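Local coordinates for oxidoreductase, short chain dehydrogenase/reductase family protein (Bifidobacterium adolescentis L2-32, PDB 6M9U), which catalyses the NADH-dependent interconversion of 20-keto and 20beta-hydroxy steroids as a member of the short-chain dehydrogenase/reductase family, at residues Ala49-Gly54 against Glu78-Asn83; Ser64-Leu69 against Ala86-Val91; Asp112-Asn117 against Gly163-Thr168. All blocks are in the same frame, centred on the assembly; numbering follows the deposited sequence.

Contact 1: Ala49-Gly54 against Glu78-Asn83; sequences ALAQAG and ERFGTN. With EDO (1,2-ethanediol), chain M.
Gln52 and Phe80 approach to 5.2 Å between their CA atoms where helices 41-52 and 66-80 both come to an end, and the backbone leaves each helix through a glycine of positive phi. Gly54 completes a Schellman motif, its N bonded to Ala51 O; at these backbone angles a side chain would jam against the preceding carbonyl. Gly81 turns the backbone after helix 66-80 so that Thr82 faces back toward the first helix. The centre of the contact is the Phe80 ring. Gln52 CB lies over one of its faces, a CH-pi contact of 3.9 Å from that CB to the Phe80 centroid, displaced toward the rim. The extended glutamine side chain then runs out past the ring, and Gln52 NE2 comes to 3.5 Å from Phe80 CE1 with amide and ring planes 53° apart. The amide itself is held by the second subunit, OE1 by Ile22 N and NE2 by Tyr20 O of that subunit. Arg79 CB lies across the opposite face of the ring, while Ala51 CB packs 3.9 Å from Phe80 CD2. Ala51 CB also meets Thr82 OG1 at 3.7 Å, a hydroxyl bonded to Ala55 O, and the methyl CG2 of Thr82 rests 3.7 Å from Gly54 O. A water lies 2.9 Å from both Gln52 O and Phe80 O and can link the helix ends. An alanine here would probably open a gap beside Ala51 and leave Gln52 CB without the ring face it packs on. Such side-by-side packing of the helices that follow the first two strands, on one face of the parallel sheet, belongs to the Rossmann fold, and here the helix ends also take part in the subunit interface.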
loop_
_atom_site.group_PDB
_atom_site.type_symbol
_atom_site.label_atom_id
_atom_site.label_comp_id
_atom_site.label_asym_id
_atom_site.label_seq_id
_atom_site.Cartn_x
_atom_site.Cartn_y
_atom_site.Cartn_z
ATOM N N ALA A 49 8.394 -12.353 -1.674
ATOM C CA ALA A 49 7.798 -11.305 -2.523
ATOM C C ALA A 49 8.863 -10.367 -3.069
ATOM O O ALA A 49 8.844 -10.012 -4.261
ATOM C CB ALA A 49 6.725 -10.502 -1.766
ATOM N N LEU A 50 9.817 -10.008 -2.218
ATOM C CA LEU A 50 10.863 -9.097 -2.633
ATOM C C LEU A 50 11.773 -9.757 -3.646
ATOM O O LEU A 50 12.213 -9.119 -4.611
ATOM C CB LEU A 50 11.631 -8.602 -1.395
ATOM C CG LEU A 50 10.801 -7.696 -0.470
ATOM C CD1 LEU A 50 11.316 -7.588 0.956
ATOM C CD2 LEU A 50 10.743 -6.308 -1.069
ATOM N N ALA A 51 12.077 -11.036 -3.428
ATOM C CA ALA A 51 12.911 -11.778 -4.368
ATOM C C ALA A 51 12.199 -11.980 -5.692
ATOM O O ALA A 51 12.777 -11.714 -6.749
ATOM C CB ALA A 51 13.313 -13.109 -3.762
ATOM N N GLN A 52 10.930 -12.426 -5.662
ATOM C CA GLN A 52 10.170 -12.533 -6.918
ATOM C C GLN A 52 10.158 -11.202 -7.658
ATOM O O GLN A 52 10.268 -11.170 -8.883
ATOM C CB GLN A 52 8.745 -13.039 -6.658
ATOM C CG GLN A 52 7.969 -13.478 -7.928
ATOM C CD GLN A 52 6.740 -14.381 -7.628
ATOM O OE1 GLN A 52 5.969 -14.159 -6.682
ATOM N NE2 GLN A 52 6.554 -15.403 -8.451
ATOM N N ALA A 53 10.100 -10.102 -6.945
ATOM C CA ALA A 53 10.055 -8.805 -7.619
ATOM C C ALA A 53 11.413 -8.371 -8.131
ATOM O O ALA A 53 11.482 -7.328 -8.786
ATOM C CB ALA A 53 9.446 -7.746 -6.705
ATOM N N GLY A 54 12.476 -9.123 -7.868
ATOM C CA GLY A 54 13.758 -8.800 -8.440
ATOM C C GLY A 54 14.873 -8.509 -7.474
ATOM O O GLY A 54 15.998 -8.271 -7.937
ATOM N N GLU A 78 16.145 -20.614 -6.146
ATOM C CA GLU A 78 15.786 -21.437 -7.290
ATOM C C GLU A 78 14.578 -20.872 -8.021
ATOM O O GLU A 78 14.588 -20.739 -9.258
ATOM C CB GLU A 78 15.524 -22.856 -6.829
ATOM C CG GLU A 78 16.796 -23.594 -6.483
ATOM C CD GLU A 78 16.559 -24.987 -5.916
ATOM O OE1 GLU A 78 15.385 -25.372 -5.650
ATOM O OE2 GLU A 78 17.571 -25.698 -5.747
ATOM N N ARG A 79 13.527 -20.551 -7.272
ATOM C CA ARG A 79 12.295 -20.082 -7.875
ATOM C C ARG A 79 12.429 -18.735 -8.579
ATOM O O ARG A 79 11.780 -18.512 -9.610
ATOM C CB ARG A 79 11.221 -19.996 -6.798
ATOM C CG ARG A 79 10.729 -21.343 -6.341
ATOM C CD ARG A 79 9.599 -21.125 -5.396
ATOM N NE ARG A 79 8.851 -22.325 -5.120
ATOM C CZ ARG A 79 9.304 -23.351 -4.442
ATOM N NH1 ARG A 79 10.543 -23.357 -3.962
ATOM N NH2 ARG A 79 8.487 -24.376 -4.233
ATOM N N PHE A 80 13.226 -17.814 -8.048
ATOM C CA PHE A 80 13.170 -16.441 -8.536
ATOM C C PHE A 80 14.464 -15.921 -9.123
ATOM O O PHE A 80 14.497 -14.780 -9.586
ATOM C CB PHE A 80 12.728 -15.512 -7.380
ATOM C CG PHE A 80 11.509 -15.996 -6.647
ATOM C CD1 PHE A 80 10.335 -16.247 -7.342
ATOM C CD2 PHE A 80 11.553 -16.256 -5.311
ATOM C CE1 PHE A 80 9.211 -16.720 -6.672
ATOM C CE2 PHE A 80 10.441 -16.741 -4.653
ATOM C CZ PHE A 80 9.285 -16.942 -5.300
ATOM N N GLY A 81 15.537 -16.691 -9.099
ATOM C CA GLY A 81 16.697 -16.262 -9.860
ATOM C C GLY A 81 17.508 -15.114 -9.310
ATOM O O GLY A 81 18.369 -14.593 -10.029
ATOM N N THR A 82 17.307 -14.727 -8.062
ATOM C CA THR A 82 18.125 -13.690 -7.449
ATOM C C THR A 82 18.997 -14.330 -6.379
ATOM O O THR A 82 18.809 -15.484 -6.005
ATOM C CB THR A 82 17.252 -12.580 -6.826
ATOM O OG1 THR A 82 16.451 -13.157 -5.772
ATOM C CG2 THR A 82 16.346 -11.937 -7.871
ATOM N N ASN A 83 19.929 -13.556 -5.845
ATOM C CA ASN A 83 20.764 -14.048 -4.742
ATOM C C ASN A 83 20.008 -13.926 -3.424
ATOM O O ASN A 83 19.906 -12.845 -2.859
ATOM C CB ASN A 83 22.070 -13.276 -4.665
ATOM C CG ASN A 83 23.016 -13.874 -3.652
ATOM O OD1 ASN A 83 22.923 -15.065 -3.368
ATOM N ND2 ASN A 83 23.910 -13.061 -3.079
HETATM C C1 EDO M . 10.746 -8.766 -12.214
HETATM O O1 EDO M . 11.659 -9.584 -11.507
HETATM C C2 EDO M . 10.959 -7.275 -11.936
HETATM O O2 EDO M . 10.277 -6.485 -12.916
HETATM O O HOH W 1 12.830 -12.422 -9.634
#

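Contact 2: Ser64-Leu69 against Ala86-Val91; sequences SQEDKL and ALTCDV. With EDO (1,2-ethanediol), chain J.
Leu69 and Glu66 lean on Ala86 and Thr88 within a beta-alpha-beta unit of the Rossmann fold, in which helix 66-80 connects strand 56-61 to strand 84-88. The tightest point is methyl against methylene: Leu69 CB stands 3.5 Å from Ala86 CB, closer than usual for two carbons, and Leu69 O is 3.4 Å from the same methyl. One helical turn earlier, at Glu66, the partner is the methyl of Thr88. Lying anti to the threonine's own carbonyl carbon, Thr88 CG2 reaches Glu66 CB at 3.7 Å and Leu69 CD1 at 3.9 Å, filling the angle between the two helix side chains. At the helix start, Gln65 occupies the N-cap position, and its OE1 takes a 2.8 Å bond from Lys68 NZ, which arrives in the carbonyl plane on a lone pair. Beyond the strand the chain passes through Asp90 and Val91, both NAD(+)-binding residues; in this cofactor-free model an ethanediol, probably from the crystallisation liquor, donates from O2 to Cys89 O (3.0 Å) and also bonds Gly37 N. Leu69 is packed further by Leu59 and Asp61 of strand 56-61 and by the loop at Ala38 and Ala39, whereas Leu87, on the other side of the strand, packs on Leu100 of helix 94-108.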
loop_
_atom_site.group_PDB
_atom_site.type_symbol
_atom_site.label_atom_id
_atom_site.label_comp_id
_atom_site.label_asym_id
_atom_site.label_seq_id
_atom_site.Cartn_x
_atom_site.Cartn_y
_atom_site.Cartn_z
ATOM N N SER A 64 19.170 -20.998 15.954
ATOM C CA SER A 64 18.415 -22.238 15.967
ATOM C C SER A 64 17.608 -22.492 14.690
ATOM O O SER A 64 17.043 -23.575 14.560
ATOM C CB SER A 64 17.437 -22.222 17.134
ATOM O OG SER A 64 16.573 -21.112 16.967
ATOM N N GLN A 65 17.472 -21.518 13.788
ATOM C CA GLN A 65 16.724 -21.679 12.541
ATOM C C GLN A 65 17.648 -21.833 11.339
ATOM O O GLN A 65 17.193 -21.699 10.207
ATOM C CB GLN A 65 15.805 -20.473 12.280
ATOM C CG GLN A 65 14.795 -20.169 13.350
ATOM C CD GLN A 65 13.956 -21.343 13.656
ATOM O OE1 GLN A 65 13.068 -21.690 12.895
ATOM N NE2 GLN A 65 14.261 -22.020 14.759
ATOM N N GLU A 66 18.940 -22.069 11.566
ATOM C CA GLU A 66 19.905 -22.042 10.479
ATOM C C GLU A 66 19.508 -22.985 9.349
ATOM O O GLU A 66 19.661 -22.642 8.174
ATOM C CB GLU A 66 21.303 -22.393 11.015
ATOM C CG GLU A 66 22.378 -22.498 9.936
ATOM C CD GLU A 66 23.775 -22.645 10.496
ATOM O OE1 GLU A 66 24.026 -23.626 11.227
ATOM O OE2 GLU A 66 24.619 -21.765 10.209
ATOM N N ASP A 67 18.997 -24.177 9.675
ATOM C CA ASP A 67 18.687 -25.141 8.626
ATOM C C ASP A 67 17.470 -24.689 7.829
ATOM O O ASP A 67 17.492 -24.692 6.591
ATOM C CB ASP A 67 18.415 -26.532 9.206
ATOM C CG ASP A 67 19.673 -27.257 9.648
ATOM O OD1 ASP A 67 20.794 -26.913 9.175
ATOM O OD2 ASP A 67 19.510 -28.183 10.477
ATOM N N LYS A 68 16.382 -24.337 8.541
ATOM C CA LYS A 68 15.215 -23.735 7.922
ATOM C C LYS A 68 15.612 -22.583 7.020
ATOM O O LYS A 68 15.138 -22.486 5.892
ATOM C CB LYS A 68 14.241 -23.251 8.987
ATOM C CG LYS A 68 13.126 -24.205 9.306
ATOM C CD LYS A 68 12.167 -23.610 10.333
ATOM C CE LYS A 68 12.177 -24.423 11.632
ATOM N NZ LYS A 68 11.328 -23.844 12.711
ATOM N N LEU A 69 16.472 -21.686 7.496
ATOM C CA LEU A 69 16.827 -20.544 6.671
ATOM C C LEU A 69 17.603 -20.972 5.444
ATOM O O LEU A 69 17.544 -20.324 4.393
ATOM C CB LEU A 69 17.684 -19.555 7.455
ATOM C CG LEU A 69 17.036 -18.730 8.567
ATOM C CD1 LEU A 69 18.081 -17.804 9.205
ATOM C CD2 LEU A 69 15.854 -17.964 8.001
ATOM N N ALA A 86 21.012 -16.956 3.590
ATOM C CA ALA A 86 20.615 -17.085 4.989
ATOM C C ALA A 86 21.761 -16.602 5.887
ATOM O O ALA A 86 22.913 -16.993 5.697
ATOM C CB ALA A 86 20.222 -18.523 5.315
ATOM N N LEU A 87 21.443 -15.704 6.824
ATOM C CA LEU A 87 22.396 -15.164 7.798
ATOM C C LEU A 87 21.743 -15.264 9.169
ATOM O O LEU A 87 20.789 -14.540 9.457
ATOM C CB LEU A 87 22.755 -13.717 7.496
ATOM C CG LEU A 87 23.535 -13.429 6.228
ATOM C CD1 LEU A 87 23.728 -11.943 5.949
ATOM C CD2 LEU A 87 24.863 -14.121 6.302
ATOM N N THR A 88 22.206 -16.184 10.001
ATOM C CA THR A 88 21.703 -16.217 11.359
ATOM C C THR A 88 22.313 -15.079 12.173
ATOM O O THR A 88 23.387 -14.543 11.872
ATOM C CB THR A 88 22.021 -17.548 12.026
ATOM O OG1 THR A 88 23.438 -17.750 11.990
ATOM C CG2 THR A 88 21.284 -18.680 11.317
ATOM N N CYS A 89 21.594 -14.710 13.226
ATOM C CA CYS A 89 22.015 -13.623 14.100
ATOM C C CYS A 89 21.096 -13.599 15.307
ATOM O O CYS A 89 19.870 -13.630 15.158
ATOM C CB CYS A 89 21.966 -12.273 13.402
ATOM S SG CYS A 89 22.652 -10.927 14.425
ATOM N N ASP A 90 21.667 -13.561 16.499
ATOM C CA ASP A 90 20.910 -13.219 17.702
ATOM C C ASP A 90 21.019 -11.698 17.864
ATOM O O ASP A 90 22.074 -11.178 18.249
ATOM C CB ASP A 90 21.442 -13.978 18.904
ATOM C CG ASP A 90 20.728 -13.598 20.163
ATOM O OD1 ASP A 90 19.587 -13.087 20.054
ATOM O OD2 ASP A 90 21.320 -13.781 21.250
ATOM N N VAL A 91 19.937 -10.981 17.524
ATOM C CA VAL A 91 19.986 -9.527 17.380
ATOM C C VAL A 91 19.910 -8.791 18.708
ATOM O O VAL A 91 19.955 -7.563 18.714
ATOM C CB VAL A 91 18.853 -9.022 16.455
ATOM C CG1 VAL A 91 19.017 -9.584 15.050
ATOM C CG2 VAL A 91 17.469 -9.354 17.030
HETATM C C1 EDO J . 15.000 -12.446 14.943
HETATM O O1 EDO J . 14.598 -12.009 13.686
HETATM C C2 EDO J . 16.516 -12.488 14.883
HETATM O O2 EDO J . 17.042 -13.076 16.087
#

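Contact 3: Asp112-Asn117 against Gly163-Thr168; sequences DFAFLN and GSLIFT
Phe115 places CG anti to its backbone nitrogen (chi1 176°), which swings the ring across to the neighbouring strand, where its rim meets Ile166 and Thr168. Phe115 CE1 lies only 3.3 Å from Thr168 CG2, the methyl approaching the ring edge in its plane, and Phe115 CD1 is 3.8 Å from Ile166 CG2. Asn117 CB lies over one face of the same ring, toward the rim. Asn117 extends in the same sense, and its ND2 gives a bent bond (138° at the hydrogen) of 3.2 Å to Thr168 OG1, close to the amide plane; its OD1 is hydrogen-bonded to a di(hydroxyethyl)ether, probably from the crystallisation liquor. Asn117 is an NAD(+)-binding residue, so the bond to Thr168 probably helps set the turn of its amide. Strands 113-117 and 163-168 run parallel, 11° apart, as neighbours in the middle of the seven-stranded Rossmann sheet, joined by a ladder of backbone bonds. Ala114 N binds Ser164 O, Ile166 N binds Ala114 O, Leu116 N binds Ile166 O (2.7 Å) and Thr168 N binds Leu116 O, whereas the first rung, Ser164 N to Asp112 O, is weak. On the face carrying Ala114, Leu116, Leu165 and Phe167, Leu116 and Phe167 run alongside each other. Leu116 CD2 sits 3.8 Å from the Phe167 ring centroid, over the face, and Leu116 CB is 3.7 Å from Phe167 CD2. Ala114 CB touches Leu165 CD2 beside them, and helices 131-159 and 187-207 cover this face, His199 meeting the Phe167 ring at a steep angle.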
loop_
_atom_site.group_PDB
_atom_site.type_symbol
_atom_site.label_atom_id
_atom_site.label_comp_id
_atom_site.label_asym_id
_atom_site.label_seq_id
_atom_site.Cartn_x
_atom_site.Cartn_y
_atom_site.Cartn_z
ATOM N N ASP A 112 19.481 -1.628 0.512
ATOM C CA ASP A 112 18.502 -0.696 -0.014
ATOM C C ASP A 112 17.176 -0.751 0.727
ATOM O O ASP A 112 16.355 0.153 0.578
ATOM C CB ASP A 112 18.170 -1.023 -1.485
ATOM C CG ASP A 112 19.351 -0.906 -2.391
ATOM O OD1 ASP A 112 20.049 0.131 -2.331
ATOM O OD2 ASP A 112 19.600 -1.875 -3.149
ATOM N N PHE A 113 16.878 -1.855 1.391
ATOM C CA PHE A 113 15.618 -1.991 2.100
ATOM C C PHE A 113 15.831 -2.934 3.269
ATOM O O PHE A 113 16.749 -3.763 3.271
ATOM C CB PHE A 113 14.505 -2.515 1.190
ATOM C CG PHE A 113 14.741 -3.910 0.635
ATOM C CD1 PHE A 113 14.417 -5.042 1.371
ATOM C CD2 PHE A 113 15.303 -4.084 -0.616
ATOM C CE1 PHE A 113 14.662 -6.317 0.881
ATOM C CE2 PHE A 113 15.536 -5.364 -1.121
ATOM C CZ PHE A 113 15.199 -6.469 -0.372
ATOM N N ALA A 114 14.978 -2.805 4.278
ATOM C CA ALA A 114 14.984 -3.805 5.328
ATOM C C ALA A 114 13.567 -3.928 5.854
ATOM O O ALA A 114 12.859 -2.928 5.979
ATOM C CB ALA A 114 15.956 -3.432 6.450
ATOM N N PHE A 115 13.176 -5.161 6.182
ATOM C CA PHE A 115 11.860 -5.472 6.732
ATOM C C PHE A 115 12.193 -6.008 8.121
ATOM O O PHE A 115 12.604 -7.167 8.255
ATOM C CB PHE A 115 11.075 -6.472 5.861
ATOM C CG PHE A 115 9.745 -6.897 6.458
ATOM C CD1 PHE A 115 9.007 -6.041 7.219
ATOM C CD2 PHE A 115 9.247 -8.154 6.266
ATOM C CE1 PHE A 115 7.804 -6.440 7.775
ATOM C CE2 PHE A 115 8.042 -8.561 6.831
ATOM C CZ PHE A 115 7.326 -7.712 7.565
ATOM N N LEU A 116 12.040 -5.150 9.128
ATOM C CA LEU A 116 12.369 -5.455 10.509
ATOM C C LEU A 116 11.111 -6.001 11.152
ATOM O O LEU A 116 10.189 -5.254 11.479
ATOM C CB LEU A 116 12.855 -4.222 11.268
ATOM C CG LEU A 116 14.070 -3.456 10.747
ATOM C CD1 LEU A 116 15.130 -4.411 10.289
ATOM C CD2 LEU A 116 13.677 -2.437 9.654
ATOM N N ASN A 117 11.099 -7.298 11.396
ATOM C CA ASN A 117 9.860 -8.055 11.560
ATOM C C ASN A 117 9.928 -8.694 12.930
ATOM O O ASN A 117 10.297 -9.852 13.061
ATOM C CB ASN A 117 9.675 -9.110 10.250
ATOM C CG ASN A 117 8.562 -10.061 10.440
ATOM O OD1 ASN A 117 8.713 -11.288 10.256
ATOM N ND2 ASN A 117 7.430 -9.539 10.870
ATOM N N GLY A 163 16.986 4.434 0.625
ATOM C CA GLY A 163 16.491 3.128 1.001
ATOM C C GLY A 163 15.134 3.254 1.660
ATOM O O GLY A 163 14.550 4.345 1.723
ATOM N N SER A 164 14.669 2.132 2.195
ATOM C CA SER A 164 13.325 2.046 2.747
ATOM C C SER A 164 13.340 1.075 3.911
ATOM O O SER A 164 13.807 -0.045 3.743
ATOM C CB SER A 164 12.333 1.579 1.678
ATOM O OG SER A 164 11.036 1.481 2.206
ATOM N N LEU A 165 12.824 1.484 5.069
ATOM C CA LEU A 165 12.695 0.591 6.220
ATOM C C LEU A 165 11.221 0.290 6.491
ATOM O O LEU A 165 10.371 1.181 6.400
ATOM C CB LEU A 165 13.371 1.201 7.455
ATOM C CG LEU A 165 14.817 1.673 7.211
ATOM C CD1 LEU A 165 15.263 2.535 8.397
ATOM C CD2 LEU A 165 15.802 0.537 7.012
ATOM N N ILE A 166 10.927 -0.972 6.818
ATOM C CA ILE A 166 9.575 -1.402 7.157
ATOM C C ILE A 166 9.616 -2.178 8.461
ATOM O O ILE A 166 10.342 -3.163 8.568
ATOM C CB ILE A 166 8.935 -2.285 6.072
ATOM C CG1 ILE A 166 8.864 -1.578 4.732
ATOM C CG2 ILE A 166 7.526 -2.652 6.482
ATOM C CD1 ILE A 166 9.957 -1.981 3.772
ATOM N N PHE A 167 8.796 -1.761 9.421
ATOM C CA PHE A 167 8.728 -2.353 10.746
ATOM C C PHE A 167 7.339 -2.932 10.972
ATOM O O PHE A 167 6.319 -2.272 10.691
ATOM C CB PHE A 167 8.983 -1.247 11.883
ATOM C CG PHE A 167 10.376 -0.644 11.875
ATOM C CD1 PHE A 167 10.663 0.459 11.098
ATOM C CD2 PHE A 167 11.363 -1.155 12.663
ATOM C CE1 PHE A 167 11.938 1.020 11.084
ATOM C CE2 PHE A 167 12.655 -0.595 12.681
ATOM C CZ PHE A 167 12.944 0.484 11.886
ATOM N N THR A 168 7.272 -4.128 11.521
ATOM C CA THR A 168 6.002 -4.646 12.020
ATOM C C THR A 168 6.273 -5.462 13.273
ATOM O O THR A 168 7.373 -5.957 13.470
ATOM C CB THR A 168 5.219 -5.524 11.008
ATOM O OG1 THR A 168 5.629 -6.871 11.060
ATOM C CG2 THR A 168 5.400 -5.002 9.595
#

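Contact 3 forms the buried centre of the sheet, while contacts 1 and 2 lie nearer the surface. Those two share helix 66-80, contact 1 at its C-terminal end and contact 2 at its start, and their segments alternate along the chain. Contact 3 follows both in sequence and touches contact 1 directly, Leu50 CD1 packing 3.6 Å from Phe113 CE1. The chemistry follows the setting: a backbone ladder ties the two strands of contact 3, whereas contacts 1 and 2 rest on side-chain packing, with a water between the helix ends in contact 1. Contacts 2 and 3 each carry NAD(+)-binding residues; contact 1 lies away from the site and reaches the second subunit.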